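Local structure of broad specificity aminotransferase (Leishmania mexicana, 4WB0) at residues R62-L67 with A304-L309; V105-L110 with D283-M288; F187-C192 with V220-A225; M360-G365 with A387-L392. The protein probably catalyses pyridoxal-phosphate-dependent transfer of amino groups between amino acids and 2-oxo acids, such as aspartate and 2-oxoglutarate, working as a homodimer. All coordinates share one frame; numbering follows the deposited sequence. Where two conformers were deposited one is given.

How the contacts relate
Contacts 2 and 3 reach the same seven-stranded mixed sheet: contact 3 joins two central parallel strands, whereas contact 2 packs helix 278-293 on strand 104-110, outermost within the chain, with centres about 18 Å apart. Contact 1 lies about 24 Å from contact 2 between centres, yet the two touch where Ala304 CB meets Gln108 NE2 at 3.5 Å. Along the chain, contact 1 spans contact 2, which in turn spans contact 3, so residues distant in sequence are brought together in one fold. Contact 4 follows all three and lies on the opposite side of the chain's centre from contact 2, their centres about 34 Å apart; its two antiparallel strands, 361-363 and 386-388, form a separate small sheet.

Contact 1. Residues R62-L67 with A304-L309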
# COMPACT_ATOMS: atom_id res chain seq x y z
N ARG B 62 19.29 -8.00 9.72
CA ARG B 62 20.53 -7.48 9.14
C ARG B 62 21.26 -8.57 8.33
O ARG B 62 21.79 -8.30 7.24
CB ARG B 62 21.47 -6.91 10.24
CG ARG B 62 20.92 -5.72 11.05
CD ARG B 62 20.33 -4.64 10.13
NE ARG B 62 21.32 -4.06 9.21
CZ ARG B 62 21.03 -3.18 8.24
NH1 ARG B 62 19.78 -2.78 8.03
NH2 ARG B 62 22.00 -2.69 7.48
N LYS B 63 21.28 -9.79 8.85
CA LYS B 63 21.80 -10.95 8.11
C LYS B 63 21.05 -11.19 6.79
O LYS B 63 21.66 -11.37 5.71
CB LYS B 63 21.71 -12.21 8.99
CG LYS B 63 22.63 -12.21 10.17
CD LYS B 63 22.69 -13.62 10.77
CE LYS B 63 23.91 -13.79 11.61
NZ LYS B 63 23.98 -15.21 12.09
N ALA B 64 19.72 -11.21 6.87
CA ALA B 64 18.90 -11.45 5.69
C ALA B 64 19.12 -10.35 4.64
O ALA B 64 19.07 -10.63 3.47
CB ALA B 64 17.38 -11.57 6.08
N GLU B 65 19.33 -9.09 5.05
CA GLU B 65 19.55 -8.00 4.09
C GLU B 65 20.73 -8.31 3.19
O GLU B 65 20.69 -8.07 1.98
CB GLU B 65 19.82 -6.62 4.77
CG GLU B 65 18.61 -5.97 5.39
CD GLU B 65 17.77 -5.18 4.38
OE1 GLU B 65 16.78 -4.54 4.83
OE2 GLU B 65 18.06 -5.19 3.14
N GLN B 66 21.82 -8.71 3.81
CA GLN B 66 23.05 -9.05 3.08
C GLN B 66 22.89 -10.27 2.18
O GLN B 66 23.41 -10.27 1.07
CB GLN B 66 24.17 -9.32 4.06
CG GLN B 66 25.51 -9.63 3.41
CD GLN B 66 25.95 -8.46 2.58
OE1 GLN B 66 26.16 -7.36 3.09
NE2 GLN B 66 26.05 -8.66 1.28
N LEU B 67 22.25 -11.33 2.70
CA LEU B 67 21.91 -12.53 1.91
C LEU B 67 21.07 -12.19 0.65
O LEU B 67 21.35 -12.69 -0.45
CB LEU B 67 21.17 -13.56 2.76
CG LEU B 67 22.08 -14.14 3.85
CD1 LEU B 67 21.18 -14.93 4.84
CD2 LEU B 67 23.20 -15.00 3.23
N ALA B 304 8.69 -8.66 2.16
CA ALA B 304 8.28 -10.03 1.94
C ALA B 304 9.49 -10.92 1.72
O ALA B 304 9.51 -12.06 2.20
CB ALA B 304 7.36 -10.11 0.75
N ARG B 305 10.50 -10.43 1.00
CA ARG B 305 11.68 -11.25 0.72
C ARG B 305 12.51 -11.45 2.01
O ARG B 305 12.99 -12.54 2.25
CB ARG B 305 12.54 -10.64 -0.39
CG ARG B 305 11.90 -10.65 -1.78
CD ARG B 305 12.85 -10.09 -2.82
NE ARG B 305 12.23 -9.95 -4.13
CZ ARG B 305 11.93 -10.97 -4.92
NH1 ARG B 305 12.22 -12.22 -4.54
NH2 ARG B 305 11.37 -10.77 -6.10
N LEU B 306 12.67 -10.39 2.82
CA LEU B 306 13.27 -10.54 4.16
C LEU B 306 12.51 -11.56 5.04
O LEU B 306 13.13 -12.52 5.56
CB LEU B 306 13.33 -9.21 4.88
CG LEU B 306 14.32 -8.14 4.39
CD1 LEU B 306 14.05 -6.74 5.13
CD2 LEU B 306 15.79 -8.61 4.57
N ALA B 307 11.20 -11.42 5.20
CA ALA B 307 10.47 -12.34 6.07
C ALA B 307 10.48 -13.77 5.54
O ALA B 307 10.65 -14.72 6.33
CB ALA B 307 9.07 -11.84 6.29
N HIS B 308 10.39 -13.95 4.22
CA HIS B 308 10.44 -15.30 3.67
C HIS B 308 11.76 -16.00 3.95
O HIS B 308 11.77 -17.18 4.29
CB HIS B 308 10.22 -15.29 2.14
CG HIS B 308 10.60 -16.58 1.49
ND1 HIS B 308 11.73 -16.71 0.70
CD2 HIS B 308 10.01 -17.80 1.51
CE1 HIS B 308 11.84 -17.96 0.29
NE2 HIS B 308 10.80 -18.64 0.76
N LEU B 309 12.86 -15.27 3.78
CA LEU B 309 14.21 -15.86 3.98
C LEU B 309 14.38 -16.27 5.48
O LEU B 309 14.86 -17.35 5.81
CB LEU B 309 15.27 -14.84 3.52
CG LEU B 309 16.73 -15.25 3.58
CD1 LEU B 309 16.95 -16.58 2.83
CD2 LEU B 309 17.59 -14.11 2.98
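The helical segments 62-67 and 304-309 cross at 110° with their axes 9.4 Å apart, and the backbones come nearest at Ala64 and Leu306, whose CA atoms are 5.9 Å from each other. At this close approach Ala64 presents only a methyl: Ala64 CB meets Leu306 CD2 at 3.7 Å. The distance from Ala64 CB to Leu309 CD2 is 4.0 Å, so two leucines nearly one turn apart reach the same alanine by one methyl each. Leu309 has CG anti to the backbone N (chi1 -177°), a torsion that carries CD2 across to Leu67, where it lies 3.6 Å from Leu67 CB; the two leucine side chains cross at about a right angle. In the fold of the class I aminotransferases, the pairing brings helix 59-69 onto helix 302-312, more than 230 residues later in the chain, and Leu316 of helix 314-344 packs on both Leu67 and Leu309. At the other end of the contact Glu65, bent at chi2 (-84°), brings its carboxylate to Leu306, with Glu65 OE1 3.5 Å from Leu306 CD1. That approach is purely van der Waals, because the polar partners of OE1 are elsewhere: it is hydrogen-bonded to His302 NE2 and to Tyr75 OH of the neighbouring subunit.

Contact 2. Residues V105-L110 with D283-M288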
# COMPACT_ATOMS: atom_id res chain seq x y z
N VAL B 105 -7.27 -19.63 1.27
CA VAL B 105 -6.91 -18.60 0.31
C VAL B 105 -6.15 -17.51 1.05
O VAL B 105 -6.60 -17.06 2.12
CB VAL B 105 -8.16 -18.00 -0.40
CG1 VAL B 105 -7.75 -17.01 -1.49
CG2 VAL B 105 -8.94 -19.05 -0.99
N ALA B 106 -5.02 -17.07 0.49
CA ALA B 106 -4.22 -16.06 1.15
C ALA B 106 -3.48 -15.14 0.15
O ALA B 106 -3.04 -15.59 -0.94
CB ALA B 106 -3.20 -16.70 2.12
N VAL B 107 -3.36 -13.87 0.52
CA VAL B 107 -2.54 -12.92 -0.23
C VAL B 107 -1.61 -12.14 0.66
O VAL B 107 -1.80 -12.04 1.87
CB VAL B 107 -3.40 -11.90 -1.05
CG1 VAL B 107 -4.31 -12.60 -2.01
CG2 VAL B 107 -4.22 -11.07 -0.12
N GLN B 108 -0.59 -11.54 0.03
CA GLN B 108 0.30 -10.65 0.70
C GLN B 108 -0.44 -9.31 0.86
O GLN B 108 -1.19 -8.93 -0.02
CB GLN B 108 1.59 -10.50 -0.12
CG GLN B 108 2.61 -9.51 0.49
CD GLN B 108 3.86 -9.42 -0.37
OE1 GLN B 108 4.18 -10.35 -1.12
NE2 GLN B 108 4.54 -8.31 -0.29
N THR B 109 -0.17 -8.58 1.93
CA THR B 109 -0.79 -7.30 2.16
C THR B 109 0.24 -6.32 2.71
O THR B 109 1.34 -6.70 3.12
CB THR B 109 -1.95 -7.41 3.15
OG1 THR B 109 -1.44 -8.02 4.36
CG2 THR B 109 -3.06 -8.29 2.56
N LEU B 110 -0.17 -5.04 2.76
CA LEU B 110 0.64 -3.99 3.35
C LEU B 110 0.51 -4.10 4.85
O LEU B 110 -0.12 -3.29 5.50
CB LEU B 110 0.20 -2.64 2.85
CG LEU B 110 0.24 -2.48 1.34
CD1 LEU B 110 -0.38 -1.11 0.96
CD2 LEU B 110 1.62 -2.53 0.89
N ASP B 283 -12.87 -17.89 -6.51
CA ASP B 283 -13.72 -16.70 -6.54
C ASP B 283 -13.31 -15.70 -5.48
O ASP B 283 -13.18 -14.49 -5.74
CB ASP B 283 -15.17 -17.08 -6.36
CG ASP B 283 -15.73 -17.83 -7.56
OD1 ASP B 283 -15.10 -17.79 -8.63
OD2 ASP B 283 -16.80 -18.47 -7.42
N VAL B 284 -13.08 -16.19 -4.27
CA VAL B 284 -12.62 -15.27 -3.22
C VAL B 284 -11.33 -14.61 -3.65
O VAL B 284 -11.16 -13.39 -3.49
CB VAL B 284 -12.45 -16.00 -1.88
CG1 VAL B 284 -11.70 -15.12 -0.89
CG2 VAL B 284 -13.85 -16.41 -1.35
N LYS B 285 -10.43 -15.40 -4.24
CA LYS B 285 -9.15 -14.89 -4.68
C LYS B 285 -9.40 -13.76 -5.68
O LYS B 285 -8.72 -12.73 -5.65
CB LYS B 285 -8.32 -16.00 -5.32
CG LYS B 285 -7.03 -15.55 -5.95
CD LYS B 285 -5.94 -15.44 -4.98
CE LYS B 285 -4.60 -15.50 -5.70
NZ LYS B 285 -3.60 -15.88 -4.70
N SER B 286 -10.36 -13.95 -6.57
CA SER B 286 -10.50 -13.01 -7.65
C SER B 286 -11.00 -11.67 -7.10
O SER B 286 -10.66 -10.64 -7.65
CB SER B 286 -11.45 -13.52 -8.72
OG SER B 286 -12.80 -13.51 -8.29
N VAL B 287 -11.80 -11.71 -6.03
CA VAL B 287 -12.26 -10.47 -5.38
C VAL B 287 -11.08 -9.80 -4.65
O VAL B 287 -10.88 -8.57 -4.80
CB VAL B 287 -13.47 -10.75 -4.43
CG1 VAL B 287 -13.84 -9.49 -3.62
CG2 VAL B 287 -14.65 -11.27 -5.21
N MET B 288 -10.27 -10.57 -3.89
CA MET B 288 -9.12 -10.00 -3.24
C MET B 288 -8.22 -9.29 -4.27
O MET B 288 -7.81 -8.16 -4.06
CB MET B 288 -8.31 -11.07 -2.52
CG MET B 288 -8.97 -11.71 -1.29
SD MET B 288 -7.82 -13.01 -0.68
CE MET B 288 -8.62 -13.49 0.86
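The flat group that comes near across this contact is the peptide carbonyl of Ala106, whose O lies 3.8 Å from Lys285 NZ, too far to count as a hydrogen bond. Around it the contact is aliphatic: Val105 and Val107 point toward helix 283-288 from one face of their strand, while the methyl of Ala106 points away from the other. The axes of strand and helix run in the same direction to within 20°, at a closest approach of 8.7 Å. Val105 places CG1 anti to its own N (chi1 -175°), a rotation that turns this branch onto the helix, 4.0 Å from Lys285 CB; the longer approach of Val105 CG1 to Val284 CG1, 4.4 Å, is on the same methyl. In fold-type I aminotransferases a seven-stranded sheet is covered by helices, and here helix 278-293 packs on strand 104-110, which pairs antiparallel with strand 268-274. The chain of Met288, extended beyond CG, brings its sulfur against both valines: SD is 3.8 Å from Val107 CG1 and 4.1 Å from Val105 CG1. Lys285 instead bends at chi2 (84°), which returns NZ toward the strand. Leu118 and Leu122 of helix 111-123 pack on Val107 and Met288 respectively, and Trp15 of the neighbouring subunit touches Val284.

Contact 3. Residues F187-C192 with V220-A225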
# COMPACT_ATOMS: atom_id res chain seq x y z
N PHE B 187 -17.27 -10.40 14.05
CA PHE B 187 -16.54 -10.13 15.26
C PHE B 187 -15.06 -10.02 14.95
O PHE B 187 -14.47 -10.97 14.47
CB PHE B 187 -16.77 -11.23 16.28
CG PHE B 187 -18.07 -11.06 17.06
CD1 PHE B 187 -19.29 -11.35 16.48
CD2 PHE B 187 -18.05 -10.57 18.36
CE1 PHE B 187 -20.46 -11.16 17.17
CE2 PHE B 187 -19.20 -10.37 19.05
CZ PHE B 187 -20.41 -10.65 18.46
N LEU B 188 -14.47 -8.85 15.24
CA LEU B 188 -13.02 -8.60 15.07
C LEU B 188 -12.38 -8.93 16.41
O LEU B 188 -12.59 -8.23 17.40
CB LEU B 188 -12.78 -7.16 14.64
CG LEU B 188 -11.39 -6.64 14.25
CD1 LEU B 188 -10.66 -7.63 13.39
CD2 LEU B 188 -11.55 -5.26 13.57
N LEU B 189 -11.68 -10.05 16.46
CA LEU B 189 -11.05 -10.55 17.68
C LEU B 189 -9.56 -10.36 17.61
O LEU B 189 -8.98 -10.54 16.55
CB LEU B 189 -11.32 -12.05 17.87
CG LEU B 189 -12.79 -12.47 17.87
CD1 LEU B 189 -12.97 -14.00 18.05
CD2 LEU B 189 -13.60 -11.65 18.97
N HIS B 190 -8.95 -9.97 18.72
CA HIS B 190 -7.49 -9.91 18.81
C HIS B 190 -6.97 -11.32 19.08
O HIS B 190 -7.29 -11.92 20.08
CB HIS B 190 -7.06 -8.99 19.94
CG HIS B 190 -7.44 -7.56 19.72
ND1 HIS B 190 -6.50 -6.55 19.68
CD2 HIS B 190 -8.65 -6.96 19.60
CE1 HIS B 190 -7.11 -5.40 19.49
NE2 HIS B 190 -8.42 -5.61 19.45
N GLN B 191 -6.13 -11.82 18.19
CA GLN B 191 -5.70 -13.21 18.29
C GLN B 191 -4.88 -13.50 19.55
O GLN B 191 -4.99 -14.55 20.14
CB GLN B 191 -4.92 -13.55 16.99
CG GLN B 191 -4.91 -15.02 16.58
CD GLN B 191 -3.81 -15.78 17.24
OE1 GLN B 191 -4.02 -16.91 17.69
NE2 GLN B 191 -2.61 -15.20 17.26
N CYS B 192 -3.97 -12.59 19.91
CA CYS B 192 -3.25 -12.64 21.20
C CYS B 192 -2.71 -11.24 21.52
O CYS B 192 -2.64 -10.41 20.64
CB CYS B 192 -2.11 -13.65 21.19
SG CYS B 192 -0.67 -13.14 20.19
N VAL B 220 -15.73 -14.84 12.02
CA VAL B 220 -14.61 -14.50 12.87
C VAL B 220 -13.54 -13.81 12.00
O VAL B 220 -13.09 -14.37 11.00
CB VAL B 220 -13.99 -15.75 13.58
CG1 VAL B 220 -12.66 -15.39 14.23
CG2 VAL B 220 -14.98 -16.34 14.64
N PHE B 221 -13.14 -12.61 12.42
CA PHE B 221 -12.04 -11.87 11.78
C PHE B 221 -10.96 -11.67 12.84
O PHE B 221 -11.21 -10.93 13.80
CB PHE B 221 -12.50 -10.51 11.23
CG PHE B 221 -11.51 -9.85 10.29
CD1 PHE B 221 -10.27 -10.43 10.02
CD2 PHE B 221 -11.83 -8.66 9.65
CE1 PHE B 221 -9.34 -9.80 9.16
CE2 PHE B 221 -10.92 -8.06 8.78
CZ PHE B 221 -9.69 -8.66 8.53
N PHE B 222 -9.84 -12.38 12.75
CA PHE B 222 -8.75 -12.26 13.73
C PHE B 222 -7.80 -11.17 13.28
O PHE B 222 -7.38 -11.14 12.11
CB PHE B 222 -7.91 -13.56 13.88
CG PHE B 222 -8.39 -14.52 14.94
CD1 PHE B 222 -8.57 -14.10 16.25
CD2 PHE B 222 -8.66 -15.84 14.61
CE1 PHE B 222 -9.01 -14.99 17.21
CE2 PHE B 222 -9.07 -16.75 15.57
CZ PHE B 222 -9.26 -16.32 16.87
N ASP B 223 -7.45 -10.28 14.21
CA ASP B 223 -6.30 -9.37 14.04
C ASP B 223 -5.11 -10.03 14.74
O ASP B 223 -5.12 -10.15 15.98
CB ASP B 223 -6.58 -8.00 14.67
CG ASP B 223 -5.45 -6.95 14.40
OD1 ASP B 223 -4.37 -7.33 13.90
OD2 ASP B 223 -5.67 -5.74 14.69
N SER B 224 -4.11 -10.45 13.96
CA SER B 224 -2.95 -11.16 14.51
C SER B 224 -1.62 -10.41 14.28
O SER B 224 -0.87 -10.66 13.32
CB SER B 224 -2.87 -12.58 13.92
OG SER B 224 -1.91 -13.35 14.63
N ALA B 225 -1.35 -9.47 15.16
CA ALA B 225 -0.22 -8.58 14.98
C ALA B 225 0.99 -8.97 15.81
O ALA B 225 2.04 -8.43 15.58
CB ALA B 225 -0.62 -7.16 15.32
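Strands 187-190 and 220-224 run parallel, 4.6 Å apart at closest approach, and pair Phe187 with Val220 through His190 with Asp223. The ladder alternates: Phe221 N gives to Phe187 O (2.9 Å), Leu189 N to Phe221 O and Asp223 N to Leu189 O (both 2.8 Å), and Gln191 N, beyond the strand, to Asp223 O, an almost straight bond (179° at H) arriving from above the carbonyl plane. On the face shared by Leu188, Phe221, His190 and Asp223, Leu188 CD1 rests over the Phe221 ring, 3.9 Å from CG. On the other, the Phe222 ring is sandwiched between Val220 CG1 and Gln191 CG, the latter 4.0 Å from the centroid as a CH-pi contact. Gln191 NE2 gives a long, bent bond to Ser224 OG (3.3 Å, 135° at H) and another to Asp237 O, while OE1 accepts from Ala241 N. Joined by helix 203-216, the strands form a beta-alpha-beta unit of the fold-type I sheet. Asp223 probably corresponds to the aspartate that pairs with the pyridine nitrogen in related aminotransferases; its ladder bonds hold its backbone, and His144 NE2, hydrogen-bonded to OD2, the carboxylate, at what is probably the cofactor site.

Contact 4. Residues M360-G365 with A387-L392; sequences MFSFLG and ANIAGL
Met360 O is approached by two groups of the 387-392 segment: Ile389 N donates to it at 2.8 Å, nearly along the C=O axis though bent to 134° at H, and Asn388 CA lies 3.5 Å away as a CA-H...O contact. Further along, Ser362 and Ala387 form an antiparallel hydrogen-bonded pair, with Ser362 N to Ala387 O at 3.2 Å and Ala387 N to Ser362 O at 3.0 Å. Phe361 and Asn388 make the neighbouring non-hydrogen-bonded pair. The Phe361 ring takes Ala387 O at its edge, near the ring plane and 3.8 Å from CD1, while Met360 CB lies over one face. On the face carrying Ser362 and Ala387, Ile389 reaches back with CD1 to Ser362 CB, 3.8 Å away, and Leu364 CD1 meets Ala387 CB at 3.9 Å. As strand 386-388 gives way to a 3-10 segment, Asn388 OD1 appears to accept from Ala390 N in an Asx turn, though its place is unsure because the model sets it too close to Met360 CE. ND2 of Asn388 bonds to Ala47 O. The 3-10 segment after the small sheet lies against helix 314-344, where Met334 and Arg335 touch Ile389 and Ile331 touches Ala390; Arg335 also touches Ser362, and Ile404 of helix 394-409 packs on Leu364.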
# COMPACT_ATOMS: atom_id res chain seq x y z
N MET B 360 3.18 -5.87 24.45
CA MET B 360 3.78 -4.54 24.59
C MET B 360 3.04 -3.58 25.45
O MET B 360 3.63 -2.68 26.01
CB MET B 360 3.84 -3.82 23.28
CG MET B 360 4.89 -4.21 22.47
SD MET B 360 4.79 -3.10 21.06
CE MET B 360 5.84 -1.81 21.60
N PHE B 361 1.73 -3.71 25.43
CA PHE B 361 0.86 -2.73 26.05
C PHE B 361 0.25 -3.16 27.35
O PHE B 361 -0.15 -4.31 27.55
CB PHE B 361 -0.23 -2.37 25.06
CG PHE B 361 0.31 -1.71 23.84
CD1 PHE B 361 0.94 -0.48 23.92
CD2 PHE B 361 0.21 -2.33 22.61
CE1 PHE B 361 1.44 0.13 22.79
CE2 PHE B 361 0.69 -1.74 21.47
CZ PHE B 361 1.31 -0.51 21.56
N SER B 362 0.14 -2.17 28.22
CA SER B 362 -0.43 -2.35 29.53
C SER B 362 -1.41 -1.23 29.79
O SER B 362 -1.08 -0.05 29.59
CB SER B 362 0.65 -2.34 30.60
OG SER B 362 0.05 -2.24 31.88
N PHE B 363 -2.62 -1.59 30.20
CA PHE B 363 -3.52 -0.66 30.83
C PHE B 363 -3.10 -0.58 32.31
O PHE B 363 -3.28 -1.53 33.07
CB PHE B 363 -4.97 -1.13 30.67
CG PHE B 363 -5.80 -0.26 29.77
CD1 PHE B 363 -5.28 0.26 28.61
CD2 PHE B 363 -7.12 0.01 30.09
CE1 PHE B 363 -6.04 1.08 27.79
CE2 PHE B 363 -7.89 0.82 29.28
CZ PHE B 363 -7.35 1.36 28.12
N LEU B 364 -2.48 0.54 32.70
CA LEU B 364 -1.95 0.66 34.05
C LEU B 364 -3.03 0.76 35.15
O LEU B 364 -2.73 0.51 36.31
CB LEU B 364 -1.02 1.86 34.12
CG LEU B 364 0.28 1.65 33.34
CD1 LEU B 364 1.03 2.94 33.36
CD2 LEU B 364 1.13 0.49 33.87
N GLY B 365 -4.25 1.12 34.78
CA GLY B 365 -5.36 1.22 35.71
C GLY B 365 -5.42 2.56 36.41
O GLY B 365 -5.90 2.64 37.53
N ALA B 387 0.44 2.29 28.41
CA ALA B 387 1.90 2.48 28.36
C ALA B 387 2.50 1.40 27.49
O ALA B 387 2.02 0.29 27.51
CB ALA B 387 2.46 2.40 29.75
N ASN B 388 3.50 1.74 26.69
CA ASN B 388 4.32 0.76 26.00
C ASN B 388 5.43 0.29 26.91
O ASN B 388 6.46 0.94 27.09
CB ASN B 388 4.89 1.35 24.72
CG ASN B 388 5.91 0.42 24.06
OD1 ASN B 388 5.88 -0.78 24.26
ND2 ASN B 388 6.85 1.00 23.33
N ILE B 389 5.19 -0.86 27.52
CA ILE B 389 6.16 -1.48 28.40
C ILE B 389 7.46 -1.69 27.66
O ILE B 389 8.53 -1.55 28.23
CB ILE B 389 5.65 -2.82 28.95
CG1 ILE B 389 4.30 -2.65 29.66
CG2 ILE B 389 6.64 -3.41 29.92
CD1 ILE B 389 4.37 -1.71 30.84
N ALA B 390 7.36 -1.95 26.37
CA ALA B 390 8.55 -2.31 25.61
C ALA B 390 9.44 -1.13 25.27
O ALA B 390 10.51 -1.30 24.71
CB ALA B 390 8.17 -3.03 24.37
N GLY B 391 9.00 0.08 25.61
CA GLY B 391 9.88 1.23 25.53
C GLY B 391 10.62 1.56 26.83
O GLY B 391 11.37 2.55 26.86
N LEU B 392 10.42 0.76 27.89
CA LEU B 392 11.09 1.00 29.16
C LEU B 392 12.52 0.48 29.18
O LEU B 392 12.85 -0.46 28.48
CB LEU B 392 10.30 0.33 30.31
CG LEU B 392 8.94 0.97 30.65
CD1 LEU B 392 8.05 0.07 31.52
CD2 LEU B 392 9.15 2.33 31.33